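2-C-methyl-D-erythritol 2,4-cyclodiphosphate synthase (Francisella tularensis subsp. tularensis, PDB 3RE3) probably converts 4-diphosphocytidyl-2-C-methyl-D-erythritol 2-phosphate to 2-C-methyl-D-erythritol 2,4-cyclodiphosphate and CMP in non-mevalonate isoprenoid synthesis. Local coordinates at residues A[43-48]-A[152-157]; A[51-56]-A[156-161]; A[105-110]-A[137-142]. All coordinates share one frame; numbering follows the deposited sequence.

Contact 1 of 3, residues A[43-48]-A[152-157]. With POP (pyrophosphate 2-), chain E.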
loop_
_atom_site.group_PDB
_atom_site.type_symbol
_atom_site.label_atom_id
_atom_site.label_comp_id
_atom_site.label_asym_id
_atom_site.label_seq_id
_atom_site.Cartn_x
_atom_site.Cartn_y
_atom_site.Cartn_z
ATOM N N GLY A 43 15.525 -1.542 14.858
ATOM C CA GLY A 43 14.527 -0.813 14.108
ATOM C C GLY A 43 13.102 -1.109 14.527
ATOM O O GLY A 43 12.725 -2.279 14.652
ATOM N N ASP A 44 12.321 -0.044 14.735
ATOM C CA ASP A 44 10.886 -0.151 14.947
ATOM C C ASP A 44 10.185 0.010 13.591
ATOM O O ASP A 44 10.137 1.090 13.012
ATOM C CB ASP A 44 10.451 0.948 15.913
ATOM C CG ASP A 44 8.957 0.959 16.183
ATOM O OD1 ASP A 44 8.159 0.491 15.339
ATOM O OD2 ASP A 44 8.583 1.463 17.258
ATOM N N VAL A 45 9.609 -1.075 13.101
ATOM C CA VAL A 45 9.070 -1.096 11.748
ATOM C C VAL A 45 7.932 -0.077 11.553
ATOM O O VAL A 45 7.819 0.543 10.489
ATOM C CB VAL A 45 8.668 -2.539 11.317
ATOM C CG1 VAL A 45 7.467 -3.029 12.097
ATOM C CG2 VAL A 45 8.410 -2.619 9.836
ATOM N N LEU A 46 7.097 0.109 12.571
ATOM C CA LEU A 46 5.961 1.020 12.436
ATOM C C LEU A 46 6.396 2.482 12.456
ATOM O O LEU A 46 6.029 3.259 11.585
ATOM C CB LEU A 46 4.888 0.754 13.495
ATOM C CG LEU A 46 3.598 1.544 13.263
ATOM C CD1 LEU A 46 2.429 1.044 14.094
ATOM C CD2 LEU A 46 3.837 2.996 13.558
ATOM N N ILE A 47 7.178 2.858 13.457
ATOM C CA ILE A 47 7.599 4.238 13.544
ATOM C C ILE A 47 8.404 4.588 12.294
ATOM O O ILE A 47 8.406 5.725 11.827
ATOM C CB ILE A 47 8.385 4.511 14.828
ATOM C CG1 ILE A 47 7.439 4.433 16.024
ATOM C CG2 ILE A 47 9.074 5.872 14.764
ATOM C CD1 ILE A 47 8.008 5.003 17.301
ATOM N N HIS A 48 9.087 3.599 11.753
ATOM C CA HIS A 48 9.856 3.807 10.539
ATOM C C HIS A 48 8.943 4.122 9.346
ATOM O O HIS A 48 9.102 5.156 8.699
ATOM C CB HIS A 48 10.732 2.585 10.249
ATOM C CG HIS A 48 11.744 2.808 9.171
ATOM N ND1 HIS A 48 13.079 2.520 9.335
ATOM C CD2 HIS A 48 11.611 3.277 7.907
ATOM C CE1 HIS A 48 13.732 2.812 8.222
ATOM N NE2 HIS A 48 12.864 3.273 7.343
ATOM N N ILE A 152 8.277 -9.048 9.352
ATOM C CA ILE A 152 7.020 -8.315 9.346
ATOM C C ILE A 152 7.121 -7.027 8.547
ATOM O O ILE A 152 8.210 -6.494 8.330
ATOM C CB ILE A 152 6.560 -7.955 10.763
ATOM C CG1 ILE A 152 7.640 -7.153 11.471
ATOM C CG2 ILE A 152 6.231 -9.204 11.557
ATOM C CD1 ILE A 152 7.312 -6.901 12.891
ATOM N N ALA A 153 5.969 -6.532 8.115
ATOM C CA ALA A 153 5.926 -5.298 7.365
ATOM C C ALA A 153 4.869 -4.407 7.961
ATOM O O ALA A 153 3.994 -4.866 8.695
ATOM C CB ALA A 153 5.614 -5.573 5.917
ATOM N N THR A 154 4.966 -3.122 7.662
ATOM C CA THR A 154 3.899 -2.183 7.996
ATOM C C THR A 154 3.711 -1.221 6.850
ATOM O O THR A 154 4.678 -0.799 6.213
ATOM C CB THR A 154 4.148 -1.383 9.295
ATOM O OG1 THR A 154 5.499 -0.918 9.325
ATOM C CG2 THR A 154 3.921 -2.247 10.496
ATOM N N HIS A 155 2.443 -0.927 6.581
ATOM C CA HIS A 155 2.033 0.153 5.699
ATOM C C HIS A 155 1.450 1.297 6.529
ATOM O O HIS A 155 0.600 1.090 7.394
ATOM C CB HIS A 155 0.959 -0.330 4.738
ATOM C CG HIS A 155 1.482 -1.102 3.569
ATOM N ND1 HIS A 155 1.841 -0.497 2.387
ATOM C CD2 HIS A 155 1.667 -2.433 3.388
ATOM C CE1 HIS A 155 2.239 -1.421 1.525
ATOM N NE2 HIS A 155 2.149 -2.600 2.113
ATOM N N VAL A 156 1.907 2.508 6.261
ATOM C CA VAL A 156 1.299 3.682 6.865
ATOM C C VAL A 156 0.860 4.637 5.768
ATOM O O VAL A 156 1.569 4.833 4.779
ATOM C CB VAL A 156 2.261 4.428 7.813
ATOM C CG1 VAL A 156 1.560 5.636 8.436
ATOM C CG2 VAL A 156 2.769 3.501 8.895
ATOM N N VAL A 157 -0.326 5.203 5.941
ATOM C CA VAL A 157 -0.746 6.368 5.179
ATOM C C VAL A 157 -1.067 7.505 6.150
ATOM O O VAL A 157 -1.690 7.299 7.197
ATOM C CB VAL A 157 -1.975 6.078 4.302
ATOM C CG1 VAL A 157 -1.587 5.253 3.097
ATOM C CG2 VAL A 157 -3.081 5.408 5.121
HETATM P P1 POP E . 14.125 -1.429 7.235
HETATM O O1 POP E . 13.968 -0.003 6.757
HETATM O O2 POP E . 13.688 -2.368 6.134
HETATM O O3 POP E . 15.576 -1.683 7.567
HETATM O O POP E . 13.219 -1.662 8.555
HETATM P P2 POP E . 13.784 -1.615 10.073
HETATM O O4 POP E . 12.606 -1.437 11.001
HETATM O O5 POP E . 14.514 -2.895 10.414
HETATM O O6 POP E . 14.712 -0.435 10.255
#

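Contact 2 of 3, residues A[51-56]-A[156-161]. With NA (sodium ion), chain F.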
loop_
_atom_site.group_PDB
_atom_site.type_symbol
_atom_site.label_atom_id
_atom_site.label_comp_id
_atom_site.label_asym_id
_atom_site.label_seq_id
_atom_site.Cartn_x
_atom_site.Cartn_y
_atom_site.Cartn_z
ATOM N N CYS A 51 7.371 7.631 9.925
ATOM C CA CYS A 51 8.260 8.732 9.570
ATOM C C CYS A 51 8.357 8.896 8.063
ATOM O O CYS A 51 8.274 10.004 7.548
ATOM C CB CYS A 51 9.652 8.503 10.140
ATOM S SG CYS A 51 9.731 8.596 11.934
ATOM N N ASP A 52 8.542 7.784 7.365
ATOM C CA ASP A 52 8.559 7.788 5.912
ATOM C C ASP A 52 7.293 8.409 5.315
ATOM O O ASP A 52 7.378 9.152 4.346
ATOM C CB ASP A 52 8.737 6.361 5.375
ATOM C CG ASP A 52 10.188 5.903 5.384
ATOM O OD1 ASP A 52 11.087 6.766 5.531
ATOM O OD2 ASP A 52 10.430 4.681 5.221
ATOM N N ALA A 53 6.128 8.102 5.881
ATOM C CA ALA A 53 4.871 8.609 5.340
ATOM C C ALA A 53 4.804 10.128 5.484
ATOM O O ALA A 53 4.380 10.851 4.575
ATOM C CB ALA A 53 3.683 7.955 6.037
ATOM N N ILE A 54 5.233 10.601 6.644
ATOM C CA ILE A 54 5.188 12.018 6.958
ATOM C C ILE A 54 6.165 12.815 6.089
ATOM O O ILE A 54 5.777 13.796 5.469
ATOM C CB ILE A 54 5.418 12.250 8.456
ATOM C CG1 ILE A 54 4.140 11.892 9.219
ATOM C CG2 ILE A 54 5.809 13.688 8.728
ATOM C CD1 ILE A 54 4.306 11.784 10.713
ATOM N N LEU A 55 7.419 12.386 6.023
ATOM C CA LEU A 55 8.378 13.038 5.148
ATOM C C LEU A 55 7.925 12.866 3.719
ATOM O O LEU A 55 8.150 13.729 2.879
ATOM C CB LEU A 55 9.766 12.450 5.331
ATOM C CG LEU A 55 10.251 12.571 6.771
ATOM C CD1 LEU A 55 11.481 11.743 7.039
ATOM C CD2 LEU A 55 10.519 14.016 7.103
ATOM N N GLY A 56 7.279 11.742 3.443
ATOM C CA GLY A 56 6.734 11.528 2.120
ATOM C C GLY A 56 5.720 12.600 1.759
ATOM O O GLY A 56 5.834 13.264 0.739
ATOM N N VAL A 156 1.907 2.508 6.261
ATOM C CA VAL A 156 1.299 3.682 6.865
ATOM C C VAL A 156 0.860 4.637 5.768
ATOM O O VAL A 156 1.569 4.833 4.779
ATOM C CB VAL A 156 2.261 4.428 7.813
ATOM C CG1 VAL A 156 1.560 5.636 8.436
ATOM C CG2 VAL A 156 2.769 3.501 8.895
ATOM N N VAL A 157 -0.326 5.203 5.941
ATOM C CA VAL A 157 -0.746 6.368 5.179
ATOM C C VAL A 157 -1.067 7.505 6.150
ATOM O O VAL A 157 -1.690 7.299 7.197
ATOM C CB VAL A 157 -1.975 6.078 4.302
ATOM C CG1 VAL A 157 -1.587 5.253 3.097
ATOM C CG2 VAL A 157 -3.081 5.408 5.121
ATOM N N CYS A 158 -0.621 8.705 5.813
ATOM C CA CYS A 158 -0.977 9.882 6.592
ATOM C C CYS A 158 -1.598 10.910 5.679
ATOM O O CYS A 158 -1.310 10.933 4.481
ATOM C CB CYS A 158 0.239 10.491 7.288
ATOM S SG CYS A 158 1.517 10.944 6.153
ATOM N N LEU A 159 -2.479 11.730 6.248
ATOM C CA LEU A 159 -3.033 12.899 5.560
ATOM C C LEU A 159 -2.653 14.149 6.333
ATOM O O LEU A 159 -2.945 14.256 7.516
ATOM C CB LEU A 159 -4.546 12.806 5.467
ATOM C CG LEU A 159 -5.258 13.749 4.511
ATOM C CD1 LEU A 159 -4.635 13.735 3.124
ATOM C CD2 LEU A 159 -6.724 13.368 4.424
ATOM N N LEU A 160 -2.002 15.091 5.660
ATOM C CA LEU A 160 -1.578 16.349 6.285
ATOM C C LEU A 160 -2.381 17.564 5.785
ATOM O O LEU A 160 -2.838 17.580 4.644
ATOM C CB LEU A 160 -0.096 16.576 6.020
ATOM C CG LEU A 160 0.852 15.475 6.492
ATOM C CD1 LEU A 160 2.306 15.901 6.254
ATOM C CD2 LEU A 160 0.610 15.162 7.966
ATOM N N TYR A 161 -2.566 18.571 6.637
ATOM C CA TYR A 161 -3.262 19.797 6.217
ATOM C C TYR A 161 -2.570 21.085 6.660
ATOM O O TYR A 161 -1.721 21.080 7.565
ATOM C CB TYR A 161 -4.723 19.800 6.673
ATOM C CG TYR A 161 -4.912 20.058 8.152
ATOM C CD1 TYR A 161 -5.022 21.356 8.651
ATOM C CD2 TYR A 161 -4.988 19.014 9.044
ATOM C CE1 TYR A 161 -5.195 21.591 10.004
ATOM C CE2 TYR A 161 -5.157 19.234 10.387
ATOM C CZ TYR A 161 -5.259 20.522 10.869
ATOM O OH TYR A 161 -5.431 20.722 12.219
HETATM NA NA NA F . 4.783 14.431 -1.726
#

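Contact 3 of 3, residues A[105-110]-A[137-142]. With POP (pyrophosphate 2-), chain B.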
loop_
_atom_site.group_PDB
_atom_site.type_symbol
_atom_site.label_atom_id
_atom_site.label_comp_id
_atom_site.label_asym_id
_atom_site.label_seq_id
_atom_site.Cartn_x
_atom_site.Cartn_y
_atom_site.Cartn_z
ATOM N N ILE A 105 1.561 -5.909 9.136
ATOM C CA ILE A 105 1.435 -7.226 8.524
ATOM C C ILE A 105 2.380 -8.234 9.168
ATOM O O ILE A 105 3.593 -8.147 9.002
ATOM C CB ILE A 105 1.726 -7.135 7.020
ATOM C CG1 ILE A 105 0.940 -5.959 6.430
ATOM C CG2 ILE A 105 1.420 -8.470 6.334
ATOM C CD1 ILE A 105 1.071 -5.806 4.954
ATOM N N ALA A 106 1.819 -9.174 9.922
ATOM C CA ALA A 106 2.631 -10.149 10.657
ATOM C C ALA A 106 1.914 -11.472 10.859
ATOM O O ALA A 106 0.718 -11.485 11.119
ATOM C CB ALA A 106 3.012 -9.585 11.987
ATOM N N GLN A 107 2.638 -12.588 10.766
ATOM C CA GLN A 107 2.042 -13.866 11.141
ATOM C C GLN A 107 2.122 -13.985 12.654
ATOM O O GLN A 107 1.316 -14.667 13.291
ATOM C CB GLN A 107 2.725 -15.035 10.435
ATOM C CG GLN A 107 1.892 -16.300 10.419
ATOM C CD GLN A 107 0.598 -16.130 9.652
ATOM O OE1 GLN A 107 0.522 -15.370 8.688
ATOM N NE2 GLN A 107 -0.430 -16.846 10.077
ATOM N N ALA A 108 3.098 -13.276 13.215
ATOM C CA ALA A 108 3.294 -13.191 14.656
ATOM C C ALA A 108 4.471 -12.244 14.929
ATOM O O ALA A 108 5.194 -11.888 13.999
ATOM C CB ALA A 108 3.539 -14.576 15.247
ATOM N N PRO A 109 4.644 -11.792 16.188
ATOM C CA PRO A 109 3.845 -12.088 17.391
ATOM C C PRO A 109 2.424 -11.552 17.310
ATOM O O PRO A 109 2.083 -10.840 16.361
ATOM C CB PRO A 109 4.593 -11.340 18.499
ATOM C CG PRO A 109 5.313 -10.238 17.784
ATOM C CD PRO A 109 5.722 -10.829 16.469
ATOM N N LYS A 110 1.612 -11.841 18.320
ATOM C CA LYS A 110 0.249 -11.344 18.290
ATOM C C LYS A 110 0.233 -9.878 18.747
ATOM O O LYS A 110 0.648 -9.555 19.865
ATOM C CB LYS A 110 -0.688 -12.219 19.121
ATOM C CG LYS A 110 -2.145 -12.023 18.739
ATOM C CD LYS A 110 -3.102 -12.452 19.845
ATOM C CE LYS A 110 -4.556 -12.127 19.486
ATOM N NZ LYS A 110 -5.066 -12.908 18.312
ATOM N N ALA A 137 -3.876 -4.715 12.536
ATOM C CA ALA A 137 -2.931 -5.786 12.200
ATOM C C ALA A 137 -3.612 -6.897 11.412
ATOM O O ALA A 137 -4.678 -7.374 11.806
ATOM C CB ALA A 137 -2.286 -6.337 13.457
ATOM N N THR A 138 -3.011 -7.298 10.295
ATOM C CA THR A 138 -3.524 -8.445 9.542
ATOM C C THR A 138 -2.417 -9.491 9.294
ATOM O O THR A 138 -1.258 -9.286 9.645
ATOM C CB THR A 138 -4.189 -8.006 8.201
ATOM O OG1 THR A 138 -4.984 -9.073 7.656
ATOM C CG2 THR A 138 -3.149 -7.553 7.182
ATOM N N THR A 139 -2.778 -10.607 8.673
ATOM C CA THR A 139 -1.824 -11.666 8.372
ATOM C C THR A 139 -1.832 -11.951 6.891
ATOM O O THR A 139 -2.706 -11.479 6.161
ATOM C CB THR A 139 -2.116 -13.000 9.094
ATOM O OG1 THR A 139 -3.268 -13.625 8.517
ATOM C CG2 THR A 139 -2.303 -12.793 10.584
ATOM N N THR A 140 -0.825 -12.688 6.447
ATOM C CA THR A 140 -0.780 -13.163 5.080
ATOM C C THR A 140 -1.389 -14.550 4.977
ATOM O O THR A 140 -1.306 -15.193 3.942
ATOM C CB THR A 140 0.633 -13.177 4.568
ATOM O OG1 THR A 140 1.459 -13.839 5.533
ATOM C CG2 THR A 140 1.110 -11.745 4.400
ATOM N N GLU A 141 -1.964 -15.028 6.070
ATOM C CA GLU A 141 -2.558 -16.365 6.104
ATOM C C GLU A 141 -1.518 -17.440 5.815
ATOM O O GLU A 141 -1.753 -18.355 5.031
ATOM C CB GLU A 141 -3.741 -16.466 5.136
ATOM C CG GLU A 141 -4.904 -15.578 5.531
ATOM C CD GLU A 141 -6.256 -16.078 5.034
ATOM O OE1 GLU A 141 -6.317 -16.769 3.989
ATOM O OE2 GLU A 141 -7.271 -15.768 5.699
ATOM N N ARG A 142 -0.364 -17.295 6.463
ATOM C CA ARG A 142 0.775 -18.218 6.352
ATOM C C ARG A 142 1.394 -18.311 4.965
ATOM O O ARG A 142 1.943 -19.342 4.619
ATOM C CB ARG A 142 0.426 -19.633 6.853
ATOM C CG ARG A 142 -0.428 -19.668 8.111
ATOM C CD ARG A 142 -0.398 -21.012 8.788
ATOM N NE ARG A 142 0.125 -20.874 10.139
ATOM C CZ ARG A 142 -0.638 -20.636 11.197
ATOM N NH1 ARG A 142 -1.953 -20.525 11.047
ATOM N NH2 ARG A 142 -0.092 -20.510 12.401
HETATM P P1 POP B . -8.033 -12.424 5.919
HETATM O O1 POP B . -8.363 -11.197 6.739
HETATM O O2 POP B . -6.539 -12.470 5.685
HETATM O O3 POP B . -8.462 -13.657 6.676
HETATM O O POP B . -8.814 -12.358 4.504
HETATM P P2 POP B . -10.203 -13.131 4.188
HETATM O O4 POP B . -10.825 -12.489 2.972
HETATM O O5 POP B . -9.951 -14.598 3.919
HETATM O O6 POP B . -11.164 -12.983 5.346
HETATM O O HOH W 1 -3.336 -16.396 9.922
#

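Contact 1 of 3, residues A[43-48]-A[152-157]
Val45 and Leu46, in the first turn of helix 45-57, pack against Ile152, Thr154 and Val156 of strand 151-161 in a buried, mostly apolar helix-on-sheet contact near the centre of the chain. Val45 does most of the work: its CG1 reaches Ile152 CD1 at 4.0 Å, while CG2 leans on the hydroxyl side of Thr154. The chi1 of Thr154, 44°, sets OG1 between its own backbone N and carbonyl carbon and aims it at the helix; OG1 ends 3.0 Å from Val45 O. The next residue, Leu46, puts its O 4.2 Å from Val156 CG2, two places farther on in the strand.

Asp44 is the N-cap. Its OD1 accepts from Ile47 N (3.2 Å, 169°), met from above the carboxylate plane, and more weakly from Leu46 N. This start of the helix also borders a pyrophosphate: O4 lies 3.6 Å from Val45 CA, and O1 sits over one face of the His48 ring, 3.2 Å from CE1. Asp13 of strand 6-16 touches both Val45 and His48.

Apolar packing thus holds one side of the capped helix start to the sheet while another borders the anion, consistent with a place for the substrate's phosphates.

Contact 2 of 3, residues A[51-56]-A[156-161]
The segment 51-56 of helix 45-57 lies across the strand segment 156-161 with the two axes 7.5 Å apart at closest and their N-to-C directions 37° from each other, the backbones coming nearest at Ala53 and Val157, whose CA atoms are 6.0 Å apart. Ala53 meets the strand with its short CB, which rests 4.0 Å from Val156 CG1 and 3.7 Å from Cys158 SG. The sulfur is central here: a chi1 of 58° places SG between the backbone N and carbonyl carbon of Cys158 and turns it toward the helix, 3.3 Å from Ala53 O and 4.1 Å from Ile54 CG1. No hydrogen bond crosses between the segments. Farther along, Leu160 brings CD1 to 4.1 Å from Ile54 O.

This is the layered alpha/beta packing of the YgbB family, in which helices cover one face of a sheet and the other face looks into the trimer. Val156, Cys158 and Leu160 point to the helix, whereas Val157 points away and packs on His10 of the second subunit; Leu159 packs on Leu159 of the third and Ile8 of the second. Helix 79-92 packs beside helix 45-57, its Ile86 on Cys51 and Ile54, and also reaches the strand, its Leu90 on Leu160, so the apolar layer continues beyond the pair of segments.

Toward the end of helix 45-57, Gly56 turns its carbonyl to a sodium ion, with O 2.9 Å from the metal. Asn99 of the third subunit binds the same ion through OD1, and the sodium therefore bridges two chains. Asp52 OD1 accepts a hydrogen bond from Ile63 N, tying helix 45-57 to the start of helix 63-66 in the same subunit.

Contact 3 of 3, residues A[105-110]-A[137-142]
Thr139 OG1 has two partners, and one of them leads across to Gln107: a water lies 3.1 Å from Thr139 OG1 and accepts from Gln107 NE2 at 2.9 Å. The other is Glu141 N, which donates to OG1 and closes an ST turn. Gln107 bends at chi2 (63°), which carries its amide back to the turn; there OE1 accepts from Arg142 N at 3.1 Å, the donor standing above the carbonyl plane and not on a lone pair. With NE2 donating to the water as well, the amide's rotation should be fixed. NE2 also lies over the centre of one face of the Arg142 guanidinium, the two planes 52° apart.

Earlier in both segments the backbones pair as parallel strands, Ile105 beside Thr138. Ala106 N donates to Thr138 O (3.1 Å), and the Ile105 and Thr140 side chains cross at about a right angle, CG2 to CG2 3.8 Å. Thr140 OG1 is hydrogen-bonded to Leu143 O. Glu141 OE2 is 2.6 Å from pyrophosphate O3, and Glu141 OE1 accepts from the backbone N of Lys16 of the second subunit, consistent with this family's active sites between subunits.

The contact lies where strands 96-105 and 133-138 run out at one end of the sheet, with Ile146 of helix 144-147 against Ile105 and Thr140, strand 151-161 alongside Ala106, and Tyr12 of the second subunit against Ile105 and Thr138.

How the contacts relate
Contacts 1 and 2 are successive parts of one packing, helix 45-57 against strand 151-161, with centres 12 Å apart and Val156 and Val157 in common. Contact 3 lies 13 Å from contact 1, centre to centre, and joins it through the sheet: Ala153 O and Ile105 N are 2.7 Å apart, a probable hydrogen bond, and Ile152 packs on Ala106. From contact 2 it is separated by about 8 Å at the nearest atoms. Contacts 1 and 3 each border a different pyrophosphate, the one at contact 3 next to Glu141, which also bonds the second subunit, in keeping with the interface active sites of this trimeric family. Contact 2 instead shares a sodium with the third subunit.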